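Local structure of Rho GTPase-activating protein 15 (Homo sapiens, 3BYI) at residues Val35-Phe38 / Val39-Cys42; Leu165-Thr168 / Gln169-Gly172. The protein activates the GTPase activity of Rho-type GTPases such as RAC1, converting them to the inactive GDP-bound state. One frame throughout, in Å; residues are numbered along the deposited sequence.

Interaction 1: Val35-Phe38 / Val39-Cys42; sequences VPWF and VKQC
Lys40 N donates to Pro36 O at 3.2 Å, which makes it the first i to i+4 bond of helix 37-49 in the RhoGAP domain. Pro36 stands at the N-cap position, and the next two bonds of the series follow at once: Gln41 N to Trp37 O at 2.9 Å and Cys42 N to Phe38 O at 3.0 Å. Side chains three to five residues apart meet on different sides of this turn. On one side the lysine chain, bent at its third torsion (chi3 -68°), runs past Val35, where Lys40 CG meets Val35 CG1 at 3.7 Å, and then turns over the indole of Trp37. Lys40 NZ stands over the face of the Trp37 six-membered ring, only 11° off the normal through its centroid, the geometry of a cation-pi contact. The same ammonium gives a hydrogen bond to a water that in turn donates to Val35 O. On another side, Phe38 CG, anti to the backbone N (chi1 179°), carries the ring alongside the next turn, where Cys42 SG lies over one face, 3.4 Å from Phe38 CZ. Val39 CG2 packs against Pro36 CB at 4.0 Å, and both side chains touch Phe99 of helix 89-102, while Val35 and Pro36 also meet helix 141-159. Chemically the helix start is two-sided: the charge of Lys40 is probably stabilised by the indole face and the water, whereas the buried Cys42 sulfur has a sulfur-aromatic contact with Phe38.

Interaction 2: Leu165-Thr168 / Gln169-Gly172; sequences LMST and QSLG
One face of the Gln169 carboxamide lies over Thr168 C, 3.9 Å from Gln169 CD, with Thr168 CB on that face but displaced from the centre, 3.9 Å from Gln169 OE1; the two side chains cross at a slant. Gln169 NE2 is hydrogen-bonded to Glu201. The chain reaches this place by bending at its second torsion (chi2 58°). The helix opens with Ser167 as N-cap. Leu171 N donates to Ser167 O at 3.0 Å, and Gly172 N to Thr168 O at 2.9 Å. Ser170, three residues past the cap, turns its hydroxyl back (chi1 58°), and Ser170 OG accepts from Ser167 N at 2.9 Å. This is the half of a capping box in which the third helical residue receives the cap amide. A water bridges the same OG to Leu165 O. Replacing Ser170 with an alanine would probably leave the Ser167 amide without this acceptor and the bridging water without one of its two partners. Toward helix 141-159, Met166 folds through two bends until Met166 CE meets Leu171 CD2 at 3.5 Å, the two chains crossing at about a right angle. That apolar pair packs on Ile157 of helix 141-159 and, through Met166, beside Arg58, the predicted arginine finger. Thr168 lies against Ser205 and Leu171 against Leu204, so the first turn of helix 168-180 is wedged between helices 141-159 and 189-205.

Interactions 1 and 2 both describe the opening turn of a helix in the all-helical RhoGAP domain, which makes up most of this chain, a piece of a longer protein. Interaction 1 comes first, at the start of helix 37-49; interaction 2 follows well over a hundred residues later, where the loop after helix 161-164 enters helix 168-180. Their centres are 22 Å apart and the nearest atoms about 13 Å, so they do not touch. Helix 141-159 is common to both: interaction 1 packs on its earlier part around Thr146, and interaction 2 meets its later part. Interaction 1 lies away from the predicted arginine finger, whereas interaction 2 reaches it through Met166, whose side chain is about 4 Å from that of Arg58.

Interaction 1: Val35-Phe38 / Val39-Cys42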
# COMPACT_ATOMS: atom_id res chain seq x y z
N VAL A 35 -11.53 -3.60 -2.68
CA VAL A 35 -10.15 -3.91 -2.38
C VAL A 35 -9.58 -4.84 -3.45
O VAL A 35 -10.14 -5.88 -3.71
CB VAL A 35 -9.99 -4.61 -1.01
CG1 VAL A 35 -8.53 -4.72 -0.67
CG2 VAL A 35 -10.75 -3.86 0.07
N PRO A 36 -8.47 -4.45 -4.09
CA PRO A 36 -7.91 -5.34 -5.09
C PRO A 36 -7.52 -6.72 -4.57
O PRO A 36 -6.89 -6.85 -3.52
CB PRO A 36 -6.66 -4.60 -5.58
CG PRO A 36 -6.89 -3.18 -5.23
CD PRO A 36 -7.69 -3.20 -3.97
N TRP A 37 -7.89 -7.74 -5.32
CA TRP A 37 -7.49 -9.11 -5.02
C TRP A 37 -6.00 -9.26 -4.75
O TRP A 37 -5.62 -10.02 -3.89
CB TRP A 37 -7.88 -10.06 -6.15
CG TRP A 37 -9.29 -10.40 -6.05
CD1 TRP A 37 -10.30 -9.97 -6.85
CD2 TRP A 37 -9.88 -11.18 -5.04
NE1 TRP A 37 -11.49 -10.45 -6.40
CE2 TRP A 37 -11.26 -11.21 -5.29
CE3 TRP A 37 -9.37 -11.88 -3.94
CZ2 TRP A 37 -12.15 -11.94 -4.50
CZ3 TRP A 37 -10.24 -12.57 -3.13
CH2 TRP A 37 -11.62 -12.60 -3.41
N PHE A 38 -5.15 -8.57 -5.52
CA PHE A 38 -3.71 -8.73 -5.36
C PHE A 38 -3.25 -8.24 -3.98
O PHE A 38 -2.36 -8.83 -3.38
CB PHE A 38 -2.92 -8.01 -6.44
CG PHE A 38 -1.40 -8.15 -6.28
CD1 PHE A 38 -0.78 -9.38 -6.43
CD2 PHE A 38 -0.61 -7.05 -5.97
CE1 PHE A 38 0.62 -9.50 -6.33
CE2 PHE A 38 0.74 -7.18 -5.84
CZ PHE A 38 1.36 -8.40 -6.04
N VAL A 39 -3.87 -7.16 -3.50
CA VAL A 39 -3.60 -6.64 -2.19
C VAL A 39 -3.99 -7.67 -1.09
O VAL A 39 -3.27 -7.88 -0.12
CB VAL A 39 -4.32 -5.27 -1.96
CG1 VAL A 39 -4.24 -4.82 -0.46
CG2 VAL A 39 -3.75 -4.19 -2.91
N LYS A 40 -5.14 -8.30 -1.25
CA LYS A 40 -5.58 -9.27 -0.27
C LYS A 40 -4.73 -10.56 -0.33
O LYS A 40 -4.47 -11.19 0.70
CB LYS A 40 -7.06 -9.54 -0.42
CG LYS A 40 -7.93 -8.32 -0.11
CD LYS A 40 -9.46 -8.67 -0.10
CE LYS A 40 -10.01 -9.01 -1.45
NZ LYS A 40 -11.51 -9.18 -1.43
N GLN A 41 -4.30 -10.95 -1.52
CA GLN A 41 -3.40 -12.09 -1.66
C GLN A 41 -2.06 -11.89 -0.95
O GLN A 41 -1.52 -12.82 -0.36
CB GLN A 41 -3.04 -12.35 -3.10
CG GLN A 41 -3.85 -13.35 -3.75
CD GLN A 41 -3.22 -13.85 -5.00
OE1 GLN A 41 -3.14 -13.13 -5.99
NE2 GLN A 41 -2.76 -15.11 -4.97
N CYS A 42 -1.49 -10.70 -1.14
CA CYS A 42 -0.20 -10.38 -0.55
C CYS A 42 -0.29 -10.34 0.95
O CYS A 42 0.51 -10.95 1.63
CB CYS A 42 0.30 -9.03 -1.09
SG CYS A 42 0.99 -9.17 -2.77
O HOH W 1 -11.30 -8.12 -4.07

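Interaction 2: Leu165-Thr168 / Gln169-Gly172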
# COMPACT_ATOMS: atom_id res chain seq x y z
N LEU A 165 10.73 -6.98 14.75
CA LEU A 165 11.59 -5.81 15.01
C LEU A 165 11.13 -4.56 14.29
O LEU A 165 11.91 -3.65 14.06
CB LEU A 165 13.09 -6.10 14.66
CG LEU A 165 13.69 -7.43 15.12
CD1 LEU A 165 15.13 -7.50 14.75
CD2 LEU A 165 13.50 -7.59 16.58
N MET A 166 9.86 -4.53 13.91
CA MET A 166 9.26 -3.35 13.31
C MET A 166 8.50 -2.59 14.38
O MET A 166 8.24 -3.09 15.45
CB MET A 166 8.32 -3.72 12.16
CG MET A 166 9.01 -4.37 10.98
SD MET A 166 10.26 -3.28 10.28
CE MET A 166 9.24 -2.27 9.21
N SER A 167 8.17 -1.35 14.09
CA SER A 167 7.41 -0.53 15.01
C SER A 167 6.44 0.31 14.19
O SER A 167 6.51 0.31 12.98
CB SER A 167 8.34 0.36 15.81
OG SER A 167 9.01 1.28 14.97
N THR A 168 5.54 1.01 14.88
CA THR A 168 4.69 2.00 14.24
C THR A 168 5.51 3.05 13.46
O THR A 168 5.15 3.42 12.36
CB THR A 168 3.80 2.67 15.31
OG1 THR A 168 3.07 1.63 15.97
CG2 THR A 168 2.80 3.71 14.69
N GLN A 169 6.64 3.49 14.04
CA GLN A 169 7.47 4.51 13.46
C GLN A 169 8.18 4.01 12.18
O GLN A 169 8.18 4.69 11.16
CB GLN A 169 8.48 5.00 14.48
CG GLN A 169 7.87 5.81 15.70
CD GLN A 169 6.81 5.07 16.58
OE1 GLN A 169 7.00 3.92 17.05
NE2 GLN A 169 5.71 5.78 16.84
N SER A 170 8.76 2.81 12.22
CA SER A 170 9.46 2.26 11.04
C SER A 170 8.51 1.83 9.92
O SER A 170 8.88 1.91 8.74
CB SER A 170 10.41 1.12 11.48
OG SER A 170 9.69 0.11 12.13
N LEU A 171 7.31 1.38 10.28
CA LEU A 171 6.27 1.14 9.25
C LEU A 171 5.77 2.48 8.67
O LEU A 171 5.52 2.55 7.49
CB LEU A 171 5.12 0.24 9.74
CG LEU A 171 5.56 -1.20 10.01
CD1 LEU A 171 4.57 -1.89 10.90
CD2 LEU A 171 5.76 -1.98 8.71
N GLY A 172 5.65 3.53 9.49
CA GLY A 172 5.30 4.85 8.97
C GLY A 172 6.32 5.40 8.01
O GLY A 172 5.96 6.07 7.08
O HOH W 2 11.61 -0.83 13.70